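Local coordinates for protein endo-beta-1,4-xylanase Xyn10C (Pseudomonas cellulosa, PDB 1GNY) that binds xylan and xylooligosaccharides through its family 15 carbohydrate-binding module, one domain of an endo-acting xylanase that cleaves internal linkages of the xylan backbone, at residues 32-37 with 137-142; 63-68 with 104-109; 47-52 with 123-128. All coordinates share one frame; numbering follows the deposited sequence.

All three contacts lie in one family 15 carbohydrate-binding module, a beta-sandwich. Interactions 1 and 2 are neighbours in one sheet, with centres about 10 Å apart. Strands 139-149 and 58-65 run side by side there, and N64 and S66 of interaction 2 bond to T141 and T139 of interaction 1. Interaction 3 belongs to the five-stranded sheet. The sodium site thus belongs to the sheet of interactions 1 and 2, and Q127, which binds xylose, to the other. The centre of interaction 3 is about 24 Å from interaction 1 and about 26 Å from interaction 2, across the chain's centre. Along the chain the contacts are nested: 63-68/104-109 lies inside 47-52/123-128, which lies inside 32-37/137-142.

Interaction 1: residues 32-37 with 137-142; sequences GVTFAA and AGTITI
Antiparallel beta pairing joins strand 32-36 to the start of strand 139-149, with V33 opposite I142 and F35 opposite I140. These are the hydrogen-bonded pairs. V33 N gives to I142 O, and I142 N returns a short bond of 2.7 Å to V33 O. F35 N and I140 N bond to each other's carbonyl oxygens in the same way. The pairing runs on past the strand end, where A37 N donates to G138 O at 2.9 Å.

The two faces differ. On one, T34 and T141 form a non-hydrogen-bonded pair, and their hydroxyls meet directly: OG1 of T34 lies 2.8 Å from OG1 of T141. Either may be the donor. Both threonines place OG1 beside their own backbone N, with chi1 at -54° and -62°, and both methyls lie anti to that N. T34 CG2 also rests 3.3 Å from I140 O.

The other face is apolar. F35 takes chi1 71°, which sets its CG between its own N and carbonyl carbon. The ring then runs alongside the I140 side chain, and F35 CE1 comes 3.6 Å from I140 CB. I142 CD1 sits at the ring edge, 4.3 Å from F35 CE1. The same CD1 touches V33 CG1 at 4.2 Å.

M9 and W13 pack on V33, and M9 also meets I142. F69 of helix 67-72 lies against I140 and A37. Strand 139-149 continues the sheet on to strand 58-65, through the backbone of T141 with that of N64, while the backbone of T34 bonds to that of T27 in strand 27-29.

Interaction 2: residues 63-68 with 104-109; sequences VNVSAE and TDLTLT. With NA (sodium ion), chain C.
N64 reaches across to D105 while also holding the sodium ion. Its CG is anti to its backbone N (chi1 -170°). CB passes 3.6 Å from D105 OD1. Beyond CG the amide divides its work. OD1 binds the sodium at 2.4 Å. ND2 donates to D105 OD1 at 2.9 Å, with an N-H...O angle of 158°. It also gives a proton to a water, 2.9 Å away, that itself binds the sodium. The amide and carboxylate planes stand nearly perpendicular, 83° apart, and D105 OD1 is approached nearly end-on to its C-O bond. The other carboxylate oxygen, D105 OD2, forms a salt bridge with K143, which is consistent with K143 positioning the carboxylate that meets the amide. This probably tempers the negative charge of D105.

V65 O, 2.6 Å from the sodium, and A102 O add backbone ligands to the amide oxygen and the water bonded to ND2. Beside the site, V63 N bonds to L106 O at 2.8 Å, and L106 N bonds back to V63 O. V63 CG2 also packs on L108 CD1 at 3.9 Å. This is a sodium site at the end of an antiparallel strand pair, made from one side-chain amide, main-chain carbonyls and water.

Interaction 3: residues 47-52 with 123-128; sequences DIARPT and ARDVQV. With XYP (beta-D-xylopyranose), chain B.
R50 and D125 make the one salt bridge between the two segments. D125 OD1 takes the backbone N of R50 at 3.0 Å on its anti lone pair, in a nearly straight bond. The same oxygen forms the salt bridge with R50 NH1 at 2.9 Å. One carboxylate oxygen thus grips both ends of the arginine. The guanidinium and carboxylate planes are 86° apart, so the two groups do not pair flat. The R50 chain crosses over the backbone of the other segment: CB lies 3.3 Å from R124 O, and CD lies 3.6 Å from A123 O.

Next to this, I48 and V126 exchange two backbone hydrogen bonds, the tighter being I48 N to V126 O at 2.8 Å. Their side chains face the apolar side. There V126 CG2 meets T52 CG2 at 3.8 Å, and I48 CG1 touches V128 CG2. T52 OG1 bonds outside the pair to F119 O.

On the other face D47 lies beside Q127, with D47 OD1 3.8 Å from Q127 CA. The Q127 chain is extended, with CG anti to its backbone N (chi1 -178°), and this carries the amide out to the sugar. Q127 NE2 donates to O2 of a xylose at 3.0 Å, at an angle of 171°. Q81 OE1, itself bonded to the sugar, accepts from NE2, and N16 bonds to the same sugar. In a second shell, R14 NH2 donates to Q127 OE1 and makes a salt bridge with D47 OD1. K83 pairs with D47 OD2. W86 packs on Q127. Through Q127 this strand pair contributes to the xylan-binding site on the five-stranded sheet of a beta-sandwich carbohydrate-binding module.

Interaction 1: residues 32-37 with 137-142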
loop_
_atom_site.group_PDB
_atom_site.type_symbol
_atom_site.label_atom_id
_atom_site.label_comp_id
_atom_site.label_asym_id
_atom_site.label_seq_id
_atom_site.Cartn_x
_atom_site.Cartn_y
_atom_site.Cartn_z
ATOM N N GLY A 32 0.718 4.394 14.077
ATOM C CA GLY A 32 1.260 4.248 12.717
ATOM C C GLY A 32 1.000 5.440 11.806
ATOM O O GLY A 32 1.332 6.564 12.187
ATOM N N VAL A 33 0.439 5.167 10.616
ATOM C CA VAL A 33 0.176 6.168 9.547
ATOM C C VAL A 33 -1.305 6.204 9.192
ATOM O O VAL A 33 -1.872 5.154 8.901
ATOM C CB VAL A 33 1.016 5.846 8.284
ATOM C CG1 VAL A 33 0.627 6.709 7.097
ATOM C CG2 VAL A 33 2.537 5.993 8.580
ATOM N N THR A 34 -1.893 7.397 9.169
ATOM C CA THR A 34 -3.343 7.562 8.875
ATOM C C THR A 34 -3.504 8.576 7.759
ATOM O O THR A 34 -2.797 9.596 7.712
ATOM C CB THR A 34 -4.174 7.996 10.127
ATOM O OG1 THR A 34 -3.926 7.077 11.195
ATOM C CG2 THR A 34 -5.696 7.979 9.872
ATOM N N PHE A 35 -4.438 8.280 6.864
ATOM C CA PHE A 35 -4.845 9.240 5.838
ATOM C C PHE A 35 -6.374 9.364 5.739
ATOM O O PHE A 35 -7.130 8.419 6.070
ATOM C CB PHE A 35 -4.211 8.943 4.472
ATOM C CG PHE A 35 -4.734 7.717 3.762
ATOM C CD1 PHE A 35 -4.155 6.455 4.004
ATOM C CD2 PHE A 35 -5.718 7.812 2.790
ATOM C CE1 PHE A 35 -4.602 5.344 3.354
ATOM C CE2 PHE A 35 -6.166 6.684 2.124
ATOM C CZ PHE A 35 -5.586 5.443 2.396
ATOM N N ALA A 36 -6.798 10.541 5.275
ATOM C CA ALA A 36 -8.191 10.833 4.934
ATOM C C ALA A 36 -8.469 10.292 3.514
ATOM O O ALA A 36 -7.814 10.672 2.521
ATOM C CB ALA A 36 -8.462 12.327 4.987
ATOM N N ALA A 37 -9.390 9.343 3.422
ATOM C CA ALA A 37 -9.742 8.694 2.153
ATOM C C ALA A 37 -10.735 9.577 1.365
ATOM O O ALA A 37 -11.949 9.325 1.298
ATOM C CB ALA A 37 -10.317 7.302 2.407
ATOM N N ALA A 137 -15.017 7.452 1.890
ATOM C CA ALA A 137 -15.105 8.444 2.960
ATOM C C ALA A 137 -14.337 7.887 4.161
ATOM O O ALA A 137 -13.800 6.787 4.104
ATOM C CB ALA A 137 -16.527 8.746 3.306
ATOM N N GLY A 138 -14.206 8.679 5.212
ATOM C CA GLY A 138 -13.547 8.229 6.424
ATOM C C GLY A 138 -12.015 8.149 6.286
ATOM O O GLY A 138 -11.424 8.786 5.430
ATOM N N THR A 139 -11.429 7.336 7.149
ATOM C CA THR A 139 -9.962 7.227 7.275
ATOM C C THR A 139 -9.497 5.799 7.233
ATOM O O THR A 139 -10.291 4.851 7.419
ATOM C CB THR A 139 -9.450 7.886 8.579
ATOM O OG1 THR A 139 -9.952 7.172 9.723
ATOM C CG2 THR A 139 -9.958 9.292 8.733
ATOM N N ILE A 140 -8.200 5.667 6.946
ATOM C CA ILE A 140 -7.481 4.387 6.946
ATOM C C ILE A 140 -6.224 4.560 7.787
ATOM O O ILE A 140 -5.521 5.555 7.600
ATOM C CB ILE A 140 -7.084 3.963 5.509
ATOM C CG1 ILE A 140 -8.312 3.697 4.617
ATOM C CG2 ILE A 140 -6.190 2.713 5.537
ATOM C CD1 ILE A 140 -9.231 2.576 5.025
ATOM N N THR A 141 -5.954 3.613 8.695
ATOM C CA THR A 141 -4.716 3.567 9.479
ATOM C C THR A 141 -3.894 2.339 9.103
ATOM O O THR A 141 -4.410 1.218 9.103
ATOM C CB THR A 141 -4.965 3.597 11.003
ATOM O OG1 THR A 141 -5.626 4.836 11.349
ATOM C CG2 THR A 141 -3.650 3.539 11.782
ATOM N N ILE A 142 -2.627 2.566 8.743
ATOM C CA ILE A 142 -1.645 1.468 8.539
ATOM C C ILE A 142 -0.784 1.335 9.809
ATOM O O ILE A 142 -0.089 2.272 10.198
ATOM C CB ILE A 142 -0.726 1.666 7.292
ATOM C CG1 ILE A 142 -1.552 1.959 6.053
ATOM C CG2 ILE A 142 0.144 0.420 7.072
ATOM C CD1 ILE A 142 -1.629 3.409 5.705
#

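Interaction 2: residues 63-68 with 104-109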
loop_
_atom_site.group_PDB
_atom_site.type_symbol
_atom_site.label_atom_id
_atom_site.label_comp_id
_atom_site.label_asym_id
_atom_site.label_seq_id
_atom_site.Cartn_x
_atom_site.Cartn_y
_atom_site.Cartn_z
ATOM N N VAL A 63 -3.890 -3.219 8.974
ATOM C CA VAL A 63 -4.642 -1.955 8.841
ATOM C C VAL A 63 -5.855 -1.873 9.746
ATOM O O VAL A 63 -6.316 -2.888 10.242
ATOM C CB VAL A 63 -5.108 -1.685 7.385
ATOM C CG1 VAL A 63 -3.928 -1.726 6.434
ATOM C CG2 VAL A 63 -6.182 -2.709 6.928
ATOM N N ASN A 64 -6.320 -0.654 9.987
ATOM C CA ASN A 64 -7.600 -0.430 10.659
ATOM C C ASN A 64 -8.396 0.541 9.831
ATOM O O ASN A 64 -7.894 1.629 9.457
ATOM C CB ASN A 64 -7.451 0.078 12.067
ATOM C CG ASN A 64 -8.782 0.059 12.820
ATOM O OD1 ASN A 64 -9.593 0.958 12.673
ATOM N ND2 ASN A 64 -9.039 -1.033 13.581
ATOM N N VAL A 65 -9.627 0.156 9.507
ATOM C CA VAL A 65 -10.502 0.980 8.656
ATOM C C VAL A 65 -11.621 1.634 9.487
ATOM O O VAL A 65 -12.185 0.999 10.366
ATOM C CB VAL A 65 -10.989 0.259 7.365
ATOM C CG1 VAL A 65 -10.219 -1.080 7.057
ATOM C CG2 VAL A 65 -12.485 0.096 7.276
ATOM N N SER A 66 -11.895 2.911 9.244
ATOM C CA SER A 66 -12.926 3.616 10.027
ATOM C C SER A 66 -14.334 3.201 9.604
ATOM O O SER A 66 -14.579 2.680 8.499
ATOM C CB SER A 66 -12.811 5.146 9.919
ATOM O OG SER A 66 -13.313 5.623 8.685
ATOM N N ALA A 67 -15.274 3.474 10.496
ATOM C CA ALA A 67 -16.692 3.161 10.240
ATOM C C ALA A 67 -17.226 3.866 8.980
ATOM O O ALA A 67 -17.950 3.270 8.164
ATOM C CB ALA A 67 -17.529 3.540 11.467
ATOM N N GLU A 68 -16.861 5.138 8.814
ATOM C CA GLU A 68 -17.263 5.881 7.621
ATOM C C GLU A 68 -16.694 5.260 6.335
ATOM O O GLU A 68 -17.355 5.266 5.295
ATOM C CB GLU A 68 -16.836 7.354 7.722
ATOM C CG GLU A 68 -17.735 8.197 8.612
ATOM C CD GLU A 68 -17.188 9.609 8.834
ATOM O OE1 GLU A 68 -15.976 9.851 8.629
ATOM O OE2 GLU A 68 -17.976 10.505 9.210
ATOM N N THR A 104 -12.456 -4.573 13.870
ATOM C CA THR A 104 -11.156 -5.091 14.292
ATOM C C THR A 104 -10.099 -4.700 13.276
ATOM O O THR A 104 -10.387 -4.304 12.145
ATOM C CB THR A 104 -11.156 -6.648 14.415
ATOM O OG1 THR A 104 -11.154 -7.252 13.115
ATOM C CG2 THR A 104 -12.395 -7.214 15.104
ATOM N N ASP A 105 -8.853 -4.811 13.705
ATOM C CA ASP A 105 -7.722 -4.714 12.776
ATOM C C ASP A 105 -7.780 -5.893 11.788
ATOM O O ASP A 105 -8.334 -6.971 12.092
ATOM C CB ASP A 105 -6.359 -4.817 13.474
ATOM C CG ASP A 105 -6.045 -3.637 14.362
ATOM O OD1 ASP A 105 -6.753 -2.609 14.287
ATOM O OD2 ASP A 105 -5.104 -3.662 15.191
ATOM N N LEU A 106 -7.179 -5.694 10.622
ATOM C CA LEU A 106 -7.108 -6.705 9.552
ATOM C C LEU A 106 -5.723 -6.769 8.942
ATOM O O LEU A 106 -4.993 -5.772 8.929
ATOM C CB LEU A 106 -8.039 -6.335 8.400
ATOM C CG LEU A 106 -9.509 -6.188 8.717
ATOM C CD1 LEU A 106 -10.184 -5.345 7.633
ATOM C CD2 LEU A 106 -10.138 -7.579 8.891
ATOM N N THR A 107 -5.393 -7.934 8.396
ATOM C CA THR A 107 -4.149 -8.123 7.648
ATOM C C THR A 107 -4.513 -8.318 6.184
ATOM O O THR A 107 -5.247 -9.274 5.810
ATOM C CB THR A 107 -3.336 -9.325 8.139
ATOM O OG1 THR A 107 -2.917 -9.100 9.495
ATOM C CG2 THR A 107 -2.039 -9.467 7.370
ATOM N N LEU A 108 -4.003 -7.423 5.350
ATOM C CA LEU A 108 -4.184 -7.486 3.905
ATOM C C LEU A 108 -2.858 -7.825 3.241
ATOM O O LEU A 108 -1.815 -7.338 3.645
ATOM C CB LEU A 108 -4.684 -6.152 3.370
ATOM C CG LEU A 108 -5.996 -5.655 3.981
ATOM C CD1 LEU A 108 -6.383 -4.330 3.384
ATOM C CD2 LEU A 108 -7.131 -6.654 3.799
ATOM N N THR A 109 -2.912 -8.695 2.239
ATOM C CA THR A 109 -1.701 -9.143 1.562
ATOM C C THR A 109 -1.765 -8.959 0.050
ATOM O O THR A 109 -2.853 -8.909 -0.570
ATOM C CB THR A 109 -1.307 -10.592 1.920
ATOM O OG1 THR A 109 -2.238 -11.503 1.325
ATOM C CG2 THR A 109 -1.350 -10.881 3.395
HETATM NA NA NA C . -11.970 0.532 12.968
HETATM O O HOH W 1 -11.535 -1.158 15.131
HETATM O O HOH W 2 -10.870 -2.014 10.764
HETATM O O HOH W 3 -12.732 2.050 13.927
#

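Interaction 3: residues 47-52 with 123-128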
loop_
_atom_site.group_PDB
_atom_site.type_symbol
_atom_site.label_atom_id
_atom_site.label_comp_id
_atom_site.label_asym_id
_atom_site.label_seq_id
_atom_site.Cartn_x
_atom_site.Cartn_y
_atom_site.Cartn_z
ATOM N N ASP A 47 8.829 4.485 -0.053
ATOM C CA ASP A 47 9.727 3.940 -1.059
ATOM C C ASP A 47 10.597 2.809 -0.538
ATOM O O ASP A 47 11.107 2.859 0.583
ATOM C CB ASP A 47 10.691 5.002 -1.576
ATOM C CG ASP A 47 10.007 6.138 -2.225
ATOM O OD1 ASP A 47 8.964 5.939 -2.905
ATOM O OD2 ASP A 47 10.473 7.284 -2.132
ATOM N N ILE A 48 10.753 1.788 -1.355
ATOM C CA ILE A 48 11.763 0.768 -1.157
ATOM C C ILE A 48 12.957 1.262 -1.975
ATOM O O ILE A 48 12.892 1.441 -3.203
ATOM C CB ILE A 48 11.308 -0.626 -1.600
ATOM C CG1 ILE A 48 10.210 -1.170 -0.671
ATOM C CG2 ILE A 48 12.508 -1.640 -1.638
ATOM C CD1 ILE A 48 10.591 -1.369 0.817
ATOM N N ALA A 49 14.081 1.439 -1.284
ATOM C CA ALA A 49 15.299 1.890 -1.955
ATOM C C ALA A 49 15.899 0.873 -2.930
ATOM O O ALA A 49 16.084 -0.320 -2.603
ATOM C CB ALA A 49 16.362 2.262 -0.895
ATOM N N ARG A 50 16.248 1.373 -4.110
ATOM C CA ARG A 50 16.917 0.552 -5.095
ATOM C C ARG A 50 18.270 0.020 -4.594
ATOM O O ARG A 50 18.908 0.607 -3.677
ATOM C CB ARG A 50 17.143 1.341 -6.376
ATOM C CG ARG A 50 17.838 2.681 -6.127
ATOM C CD ARG A 50 18.329 3.293 -7.399
ATOM N NE ARG A 50 18.679 4.683 -7.482
ATOM C CZ ARG A 50 18.191 5.736 -6.830
ATOM N NH1 ARG A 50 17.705 5.823 -5.571
ATOM N NH2 ARG A 50 18.434 6.828 -7.502
ATOM N N PRO A 51 18.694 -1.118 -5.157
ATOM C CA PRO A 51 18.016 -1.917 -6.198
ATOM C C PRO A 51 16.991 -2.809 -5.576
ATOM O O PRO A 51 16.971 -2.962 -4.336
ATOM C CB PRO A 51 19.164 -2.751 -6.746
ATOM C CG PRO A 51 19.975 -3.050 -5.470
ATOM C CD PRO A 51 19.939 -1.764 -4.690
ATOM N N THR A 52 16.144 -3.398 -6.410
ATOM C CA THR A 52 15.115 -4.309 -5.916
ATOM C C THR A 52 15.102 -5.667 -6.599
ATOM O O THR A 52 15.362 -5.791 -7.806
ATOM C CB THR A 52 13.684 -3.695 -6.025
ATOM O OG1 THR A 52 13.277 -3.564 -7.404
ATOM C CG2 THR A 52 13.656 -2.282 -5.415
ATOM N N ALA A 123 17.737 0.291 -11.533
ATOM C CA ALA A 123 17.620 1.716 -11.885
ATOM C C ALA A 123 16.766 2.614 -10.971
ATOM O O ALA A 123 17.105 3.770 -10.728
ATOM C CB ALA A 123 17.108 1.823 -13.327
ATOM N N ARG A 124 15.654 2.090 -10.483
ATOM C CA ARG A 124 14.657 2.935 -9.793
ATOM C C ARG A 124 14.279 2.501 -8.392
ATOM O O ARG A 124 14.309 1.323 -8.071
ATOM C CB ARG A 124 13.390 2.942 -10.631
ATOM C CG ARG A 124 13.609 3.468 -12.040
ATOM C CD ARG A 124 12.361 3.403 -12.914
ATOM N NE ARG A 124 12.567 3.931 -14.265
ATOM C CZ ARG A 124 12.745 5.213 -14.592
ATOM N NH1 ARG A 124 12.720 6.186 -13.672
ATOM N NH2 ARG A 124 12.920 5.547 -15.877
ATOM N N ASP A 125 13.903 3.474 -7.572
ATOM C CA ASP A 125 13.270 3.162 -6.300
ATOM C C ASP A 125 11.865 2.675 -6.690
ATOM O O ASP A 125 11.357 2.992 -7.773
ATOM C CB ASP A 125 13.113 4.388 -5.415
ATOM C CG ASP A 125 14.436 4.956 -4.906
ATOM O OD1 ASP A 125 15.408 4.194 -4.694
ATOM O OD2 ASP A 125 14.549 6.191 -4.629
ATOM N N VAL A 126 11.278 1.897 -5.802
ATOM C CA VAL A 126 9.918 1.368 -6.013
ATOM C C VAL A 126 9.008 2.010 -4.971
ATOM O O VAL A 126 9.257 1.897 -3.753
ATOM C CB VAL A 126 9.899 -0.144 -5.931
ATOM C CG1 VAL A 126 8.475 -0.707 -5.962
ATOM C CG2 VAL A 126 10.675 -0.712 -7.099
ATOM N N GLN A 127 7.943 2.638 -5.469
ATOM C CA GLN A 127 6.915 3.238 -4.619
ATOM C C GLN A 127 5.873 2.201 -4.294
ATOM O O GLN A 127 5.318 1.600 -5.219
ATOM C CB GLN A 127 6.257 4.429 -5.296
ATOM C CG GLN A 127 5.190 5.158 -4.476
ATOM C CD GLN A 127 4.748 6.436 -5.164
ATOM O OE1 GLN A 127 5.323 7.504 -4.897
ATOM N NE2 GLN A 127 3.710 6.342 -5.998
ATOM N N VAL A 128 5.623 1.997 -3.008
ATOM C CA VAL A 128 4.674 0.990 -2.517
ATOM C C VAL A 128 3.639 1.668 -1.635
ATOM O O VAL A 128 3.972 2.584 -0.873
ATOM C CB VAL A 128 5.402 -0.132 -1.692
ATOM C CG1 VAL A 128 4.398 -1.196 -1.194
ATOM C CG2 VAL A 128 6.516 -0.765 -2.499
HETATM C C1 XYP B . 2.096 10.211 -9.086
HETATM C C2 XYP B . 1.645 9.133 -8.114
HETATM C C3 XYP B . 1.483 7.792 -8.827
HETATM C C4 XYP B . 0.676 7.961 -10.118
HETATM C C5 XYP B . 1.271 9.101 -10.920
HETATM O O2 XYP B . 2.612 8.969 -7.081
HETATM O O3 XYP B . 0.842 6.854 -7.975
HETATM O O4 XYP B . 0.780 6.761 -10.850
HETATM O O5 XYP B . 1.293 10.303 -10.181
#